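Local coordinates for protein hydratase ChsH2 (Mycobacterium tuberculosis SUMu008, PDB 4W78) that probably acts with its partner ChsH1 as a MaoC-like enoyl-CoA hydratase in the breakdown of cholesterol, at residues P83-G94 with K107-V118. Residues are numbered along the deposited sequence; the frame is centred on the assembly and turned at random.
Sequences PWYAYDTVTFSG and KVVGRNTLGDHV
Thr91 and Arg111 face each other as an antiparallel hydrogen-bonded pair, each amide N-H donating to the other's carbonyl (Thr91 N to Arg111 O 2.8 Å). Ser93 and Val109, the next hydrogen-bonded pair, repeat the exchange, so the N-H and C=O of all four residues are paired across the ladder. Thr91 O accepts a second hydrogen bond, from a water 2.8 Å away, which in turn accepts from Arg111 NH1. The guanidinium lies with one face over Val109 CG1, its NE in a salt bridge to Asp116 OD1 (3.1 Å), while NH1 comes within 3.0 Å of Ser93 OG.

Past the ladder, Asn112 closes the far end. With CG between its backbone N and carbonyl carbon (chi1 65°), the amide is shared: OD1 takes the N-H of Gly115 in its own loop, nearly straight (178°), an Asx motif, while ND2 reaches across to Pro83 O in a weak, bent bond. Asp88 OD2, 3.0 Å from that ND2, accepts from Tyr85 N above the carboxylate plane, within the type II turn.

His117 is gripped at both nitrogens, ND1 bonding to Val82 O and NE2 to Asp55 OD1. Trp84 CB sits squarely over one face of the imidazole, 3.6 Å from its centroid, and the edge of the indole points at the face of the imidazole, planes at 71°; Trp84 NE1 donates to Asp88 O. On the Phe92 side, CD1 packs against Gly110 CA and Val108 CG1, and Gly110 O accepts from both His117 N and Val118 N. This is a classic beta bulge where strand 116-125 pairs with strand 103-111, next to the antiparallel hairpin of strands 89-100 and 103-111, within a sheet consistent with the hot-dog fold of MaoC-like hydratases.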
ATOM      1  N   PRO F  83     -19.591  -3.382 -12.998  1.00 15.42           N
ATOM      2  CA  PRO F  83     -18.264  -3.267 -12.385  1.00 15.01           C
ATOM      3  C   PRO F  83     -17.397  -2.213 -13.071  1.00 15.51           C
ATOM      4  O   PRO F  83     -17.612  -1.886 -14.244  1.00 18.81           O
ATOM      5  CB  PRO F  83     -17.655  -4.669 -12.566  1.00 19.73           C
ATOM      6  CG  PRO F  83     -18.812  -5.560 -12.889  1.00 21.90           C
ATOM      7  CD  PRO F  83     -19.802  -4.696 -13.621  1.00 17.39           C
ATOM      8  N   TRP F  84     -16.447  -1.671 -12.320  1.00 14.64           N
ATOM      9  CA  TRP F  84     -15.424  -0.812 -12.890  1.00 13.05           C
ATOM     10  C   TRP F  84     -14.157  -1.655 -13.027  1.00 11.61           C
ATOM     11  O   TRP F  84     -13.393  -1.829 -12.067  1.00 11.86           O
ATOM     12  CB  TRP F  84     -15.196   0.422 -12.010  1.00 12.40           C
ATOM     13  CG  TRP F  84     -14.237   1.420 -12.579  1.00 13.24           C
ATOM     14  CD1 TRP F  84     -13.489   1.316 -13.736  1.00 13.97           C
ATOM     15  CD2 TRP F  84     -13.936   2.691 -12.025  1.00 14.31           C
ATOM     16  NE1 TRP F  84     -12.735   2.454 -13.912  1.00 15.39           N
ATOM     17  CE2 TRP F  84     -12.995   3.313 -12.872  1.00 13.02           C
ATOM     18  CE3 TRP F  84     -14.387   3.375 -10.896  1.00 16.03           C
ATOM     19  CZ2 TRP F  84     -12.493   4.590 -12.618  1.00 16.85           C
ATOM     20  CZ3 TRP F  84     -13.883   4.639 -10.645  1.00 16.33           C
ATOM     21  CH2 TRP F  84     -12.945   5.230 -11.501  1.00 17.21           C
ATOM     22  N   TYR F  85     -13.982  -2.205 -14.225  1.00 14.33           N
ATOM     23  CA  TYR F  85     -12.862  -3.074 -14.532  1.00 12.42           C
ATOM     24  C   TYR F  85     -11.644  -2.289 -14.978  1.00 14.45           C
ATOM     25  O   TYR F  85     -11.757  -1.156 -15.442  1.00 15.29           O
ATOM     26  CB  TYR F  85     -13.256  -4.027 -15.653  1.00 14.33           C
ATOM     27  CG  TYR F  85     -14.201  -5.133 -15.261  1.00 16.07           C
ATOM     28  CD1 TYR F  85     -13.909  -5.981 -14.192  1.00 15.42           C
ATOM     29  CD2 TYR F  85     -15.373  -5.348 -15.967  1.00 18.05           C
ATOM     30  CE1 TYR F  85     -14.763  -7.011 -13.844  1.00 18.03           C
ATOM     31  CE2 TYR F  85     -16.235  -6.366 -15.624  1.00 19.17           C
ATOM     32  CZ  TYR F  85     -15.926  -7.199 -14.563  1.00 20.32           C
ATOM     33  OH  TYR F  85     -16.787  -8.226 -14.240  1.00 21.19           O
ATOM     34  N   ALA F  86     -10.473  -2.910 -14.848  1.00 13.81           N
ATOM     35  CA  ALA F  86      -9.249  -2.318 -15.378  1.00 14.55           C
ATOM     36  C   ALA F  86      -9.464  -1.865 -16.819  1.00 16.88           C
ATOM     37  O   ALA F  86     -10.080  -2.578 -17.627  1.00 18.07           O
ATOM     38  CB  ALA F  86      -8.076  -3.303 -15.291  1.00 13.64           C
ATOM     39  N   TYR F  87      -8.972  -0.656 -17.093  1.00 16.61           N
ATOM     40  CA  TYR F  87      -8.998   0.009 -18.403  1.00 18.14           C
ATOM     41  C   TYR F  87     -10.311   0.679 -18.772  1.00 18.40           C
ATOM     42  O   TYR F  87     -10.395   1.342 -19.811  1.00 21.52           O
ATOM     43  CB  TYR F  87      -8.511  -0.902 -19.535  1.00 20.47           C
ATOM     44  CG  TYR F  87      -7.188  -1.542 -19.215  1.00 18.41           C
ATOM     45  CD1 TYR F  87      -6.051  -0.770 -19.035  1.00 17.45           C
ATOM     46  CD2 TYR F  87      -7.084  -2.918 -19.079  1.00 19.98           C
ATOM     47  CE1 TYR F  87      -4.831  -1.357 -18.740  1.00 18.30           C
ATOM     48  CE2 TYR F  87      -5.874  -3.519 -18.778  1.00 20.39           C
ATOM     49  CZ  TYR F  87      -4.753  -2.733 -18.603  1.00 20.01           C
ATOM     50  OH  TYR F  87      -3.547  -3.322 -18.315  1.00 22.54           O
ATOM     51  N   ASP F  88     -11.331   0.514 -17.934  1.00 17.39           N
ATOM     52  CA  ASP F  88     -12.561   1.270 -18.114  1.00 17.00           C
ATOM     53  C   ASP F  88     -12.324   2.687 -17.627  1.00 19.22           C
ATOM     54  O   ASP F  88     -11.577   2.922 -16.669  1.00 19.45           O
ATOM     55  CB  ASP F  88     -13.710   0.722 -17.265  1.00 18.89           C
ATOM     56  CG  ASP F  88     -14.282  -0.589 -17.777  1.00 28.35           C
ATOM     57  OD1 ASP F  88     -14.033  -0.956 -18.945  1.00 34.57           O
ATOM     58  OD2 ASP F  88     -15.022  -1.240 -16.986  1.00 28.31           O
ATOM     59  N   THR F  89     -13.003   3.622 -18.271  1.00 19.87           N
ATOM     60  CA  THR F  89     -13.031   4.990 -17.808  1.00 20.75           C
ATOM     61  C   THR F  89     -14.418   5.275 -17.268  1.00 20.42           C
ATOM     62  O   THR F  89     -15.420   5.034 -17.942  1.00 23.56           O
ATOM     63  CB  THR F  89     -12.721   5.966 -18.948  1.00 24.76           C
ATOM     64  OG1 THR F  89     -11.381   5.747 -19.402  1.00 25.40           O
ATOM     65  CG2 THR F  89     -12.860   7.408 -18.462  1.00 27.34           C
ATOM     66  N   VAL F  90     -14.468   5.789 -16.046  1.00 17.70           N
ATOM     67  CA  VAL F  90     -15.730   6.186 -15.437  1.00 18.50           C
ATOM     68  C   VAL F  90     -15.843   7.701 -15.483  1.00 18.02           C
ATOM     69  O   VAL F  90     -14.913   8.420 -15.111  1.00 20.82           O
ATOM     70  CB  VAL F  90     -15.870   5.640 -14.002  1.00 20.59           C
ATOM     71  CG1 VAL F  90     -16.991   6.355 -13.256  1.00 24.06           C
ATOM     72  CG2 VAL F  90     -16.127   4.146 -14.061  1.00 18.39           C
ATOM     73  N   THR F  91     -16.972   8.170 -15.999  1.00 17.26           N
ATOM     74  CA  THR F  91     -17.275   9.589 -16.048  1.00 19.80           C
ATOM     75  C   THR F  91     -18.306   9.891 -14.969  1.00 20.64           C
ATOM     76  O   THR F  91     -19.401   9.330 -14.970  1.00 18.09           O
ATOM     77  CB  THR F  91     -17.830   9.975 -17.422  1.00 23.78           C
ATOM     78  OG1 THR F  91     -16.827   9.740 -18.417  1.00 27.05           O
ATOM     79  CG2 THR F  91     -18.225  11.438 -17.452  1.00 24.73           C
ATOM     80  N   PHE F  92     -17.934  10.766 -14.041  1.00 20.11           N
ATOM     81  CA  PHE F  92     -18.838  11.197 -12.985  1.00 19.19           C
ATOM     82  C   PHE F  92     -19.583  12.451 -13.405  1.00 20.13           C
ATOM     83  O   PHE F  92     -18.989  13.406 -13.908  1.00 23.34           O
ATOM     84  CB  PHE F  92     -18.079  11.456 -11.680  1.00 17.78           C
ATOM     85  CG  PHE F  92     -17.550  10.211 -11.027  1.00 18.98           C
ATOM     86  CD1 PHE F  92     -18.332   9.506 -10.127  1.00 18.01           C
ATOM     87  CD2 PHE F  92     -16.281   9.739 -11.319  1.00 21.99           C
ATOM     88  CE1 PHE F  92     -17.860   8.349  -9.514  1.00 20.18           C
ATOM     89  CE2 PHE F  92     -15.796   8.581 -10.715  1.00 22.50           C
ATOM     90  CZ  PHE F  92     -16.589   7.883  -9.816  1.00 22.49           C
ATOM     91  N   SER F  93     -20.892  12.423 -13.199  1.00 17.80           N
ATOM     92  CA  SER F  93     -21.744  13.589 -13.360  1.00 20.12           C
ATOM     93  C   SER F  93     -22.535  13.788 -12.070  1.00 21.38           C
ATOM     94  O   SER F  93     -22.715  12.854 -11.284  1.00 20.50           O
ATOM     95  CB  SER F  93     -22.678  13.409 -14.559  1.00 24.96           C
ATOM     96  OG  SER F  93     -23.480  12.251 -14.403  1.00 32.81           O
ATOM     97  N   GLY F  94     -22.993  15.003 -11.825  1.00 22.20           N
ATOM     98  CA  GLY F  94     -23.688  15.282 -10.589  1.00 19.51           C
ATOM     99  C   GLY F  94     -24.637  16.447 -10.734  1.00 19.31           C
ATOM    100  O   GLY F  94     -24.411  17.340 -11.552  1.00 21.38           O
ATOM    101  N   LYS F 107     -27.050  14.321  -6.266  1.00 17.39           N
ATOM    102  CA  LYS F 107     -27.066  13.010  -6.917  1.00 17.87           C
ATOM    103  C   LYS F 107     -25.858  12.883  -7.824  1.00 19.25           C
ATOM    104  O   LYS F 107     -25.583  13.766  -8.629  1.00 21.07           O
ATOM    105  CB  LYS F 107     -28.352  12.810  -7.734  1.00 21.29           C
ATOM    106  CG  LYS F 107     -28.349  11.479  -8.489  1.00 24.79           C
ATOM    107  CD  LYS F 107     -29.601  11.287  -9.310  1.00 32.01           C
ATOM    108  CE  LYS F 107     -29.580   9.919  -9.979  1.00 33.53           C
ATOM    109  NZ  LYS F 107     -30.811   9.680 -10.771  1.00 39.39           N
ATOM    110  N   VAL F 108     -25.134  11.773  -7.681  1.00 16.53           N
ATOM    111  CA  VAL F 108     -23.931  11.534  -8.459  1.00 17.97           C
ATOM    112  C   VAL F 108     -24.101  10.234  -9.228  1.00 20.01           C
ATOM    113  O   VAL F 108     -24.609   9.252  -8.683  1.00 19.32           O
ATOM    114  CB  VAL F 108     -22.704  11.424  -7.518  1.00 17.77           C
ATOM    115  CG1 VAL F 108     -21.434  11.106  -8.300  1.00 20.90           C
ATOM    116  CG2 VAL F 108     -22.521  12.714  -6.733  1.00 20.27           C
ATOM    117  N   VAL F 109     -23.702  10.230 -10.498  1.00 17.51           N
ATOM    118  CA  VAL F 109     -23.666   8.983 -11.261  1.00 17.71           C
ATOM    119  C   VAL F 109     -22.309   8.846 -11.927  1.00 18.25           C
ATOM    120  O   VAL F 109     -21.815   9.779 -12.555  1.00 17.28           O
ATOM    121  CB  VAL F 109     -24.796   8.866 -12.311  1.00 18.69           C
ATOM    122  CG1 VAL F 109     -24.701   7.526 -13.031  1.00 22.48           C
ATOM    123  CG2 VAL F 109     -26.163   9.021 -11.664  1.00 21.45           C
ATOM    124  N   GLY F 110     -21.695   7.680 -11.744  1.00 18.30           N
ATOM    125  CA  GLY F 110     -20.467   7.357 -12.452  1.00 19.38           C
ATOM    126  C   GLY F 110     -20.788   6.319 -13.509  1.00 18.11           C
ATOM    127  O   GLY F 110     -21.287   5.251 -13.194  1.00 18.70           O
ATOM    128  N   ARG F 111     -20.520   6.651 -14.768  1.00 18.93           N
ATOM    129  CA  ARG F 111     -20.852   5.758 -15.872  1.00 28.96           C
ATOM    130  C   ARG F 111     -19.589   5.324 -16.589  1.00 27.86           C
ATOM    131  O   ARG F 111     -18.674   6.124 -16.787  1.00 21.83           O
ATOM    132  CB  ARG F 111     -21.776   6.477 -16.864  1.00 32.15           C
ATOM    133  CG  ARG F 111     -23.042   7.016 -16.235  1.00 32.71           C
ATOM    134  CD  ARG F 111     -23.945   7.687 -17.258  1.00 35.18           C
ATOM    135  NE  ARG F 111     -25.262   7.974 -16.699  1.00 36.79           N
ATOM    136  CZ  ARG F 111     -25.602   9.124 -16.124  1.00 35.62           C
ATOM    137  NH1 ARG F 111     -24.721  10.114 -16.025  1.00 32.49           N
ATOM    138  NH2 ARG F 111     -26.830   9.282 -15.644  1.00 37.26           N
ATOM    139  N   ASN F 112     -19.524   4.055 -16.979  1.00 30.33           N
ATOM    140  CA  ASN F 112     -18.479   3.619 -17.898  1.00 31.52           C
ATOM    141  C   ASN F 112     -19.125   3.224 -19.220  1.00 37.83           C
ATOM    142  O   ASN F 112     -20.333   3.367 -19.381  1.00 36.63           O
ATOM    143  CB  ASN F 112     -17.560   2.530 -17.302  1.00 35.26           C
ATOM    144  CG  ASN F 112     -18.281   1.220 -17.019  1.00 38.16           C
ATOM    145  OD1 ASN F 112     -19.447   1.045 -17.355  1.00 41.30           O
ATOM    146  ND2 ASN F 112     -17.569   0.284 -16.404  1.00 42.55           N
ATOM    147  N   THR F 113     -18.337   2.757 -20.175  1.00 41.15           N
ATOM    148  CA  THR F 113     -18.874   2.586 -21.521  1.00 44.95           C
ATOM    149  C   THR F 113     -20.094   1.658 -21.559  1.00 48.35           C
ATOM    150  O   THR F 113     -21.051   1.905 -22.295  1.00 52.80           O
ATOM    151  CB  THR F 113     -17.780   2.135 -22.498  1.00 48.63           C
ATOM    152  OG1 THR F 113     -16.836   1.315 -21.801  1.00 48.67           O
ATOM    153  CG2 THR F 113     -17.053   3.356 -23.049  1.00 45.66           C
ATOM    154  N   LEU F 114     -20.063   0.625 -20.722  1.00 47.15           N
ATOM    155  CA  LEU F 114     -21.154  -0.343 -20.626  1.00 50.36           C
ATOM    156  C   LEU F 114     -22.418   0.233 -19.987  1.00 47.87           C
ATOM    157  O   LEU F 114     -23.499   0.151 -20.567  1.00 52.50           O
ATOM    158  CB  LEU F 114     -20.699  -1.574 -19.841  1.00 51.87           C
ATOM    159  N   GLY F 115     -22.293   0.800 -18.791  1.00 40.07           N
ATOM    160  CA  GLY F 115     -23.463   1.316 -18.108  1.00 40.04           C
ATOM    161  C   GLY F 115     -23.142   2.137 -16.878  1.00 36.02           C
ATOM    162  O   GLY F 115     -22.032   2.650 -16.734  1.00 32.48           O
ATOM    163  N   ASP F 116     -24.125   2.268 -15.993  1.00 26.62           N
ATOM    164  CA  ASP F 116     -23.935   2.993 -14.743  1.00 22.26           C
ATOM    165  C   ASP F 116     -23.188   2.121 -13.747  1.00 20.17           C
ATOM    166  O   ASP F 116     -23.661   1.055 -13.370  1.00 21.14           O
ATOM    167  CB  ASP F 116     -25.275   3.419 -14.135  1.00 23.88           C
ATOM    168  CG  ASP F 116     -26.000   4.459 -14.976  1.00 30.30           C
ATOM    169  OD1 ASP F 116     -25.411   4.983 -15.945  1.00 30.73           O
ATOM    170  OD2 ASP F 116     -27.168   4.760 -14.657  1.00 34.23           O
ATOM    171  N   HIS F 117     -22.018   2.582 -13.333  1.00 16.24           N
ATOM    172  CA  HIS F 117     -21.210   1.853 -12.374  1.00 15.36           C
ATOM    173  C   HIS F 117     -21.624   2.178 -10.946  1.00 15.28           C
ATOM    174  O   HIS F 117     -21.705   1.303 -10.100  1.00 15.99           O
ATOM    175  CB  HIS F 117     -19.733   2.197 -12.559  1.00 15.97           C
ATOM    176  CG  HIS F 117     -18.889   1.838 -11.380  1.00 14.80           C
ATOM    177  ND1 HIS F 117     -18.739   0.541 -10.939  1.00 15.42           N
ATOM    178  CD2 HIS F 117     -18.175   2.610 -10.527  1.00 16.08           C
ATOM    179  CE1 HIS F 117     -17.956   0.528  -9.872  1.00 16.43           C
ATOM    180  NE2 HIS F 117     -17.598   1.774  -9.607  1.00 17.79           N
ATOM    181  N   VAL F 118     -21.873   3.452 -10.674  1.00 17.03           N
ATOM    182  CA  VAL F 118     -22.271   3.850  -9.335  1.00 16.25           C
ATOM    183  C   VAL F 118     -23.324   4.955  -9.388  1.00 17.50           C
ATOM    184  O   VAL F 118     -23.266   5.848 -10.227  1.00 18.11           O
ATOM    185  CB  VAL F 118     -21.049   4.253  -8.462  1.00 19.87           C
ATOM    186  CG1 VAL F 118     -20.306   5.434  -9.053  1.00 21.50           C
ATOM    187  CG2 VAL F 118     -21.474   4.527  -7.009  1.00 22.72           C
TER
HETATM  188  O   HOH W   1     -15.048   2.290 -20.175  1.00 34.82           O
HETATM  189  O   HOH W   2     -21.879  10.299 -15.804  1.00 27.43           O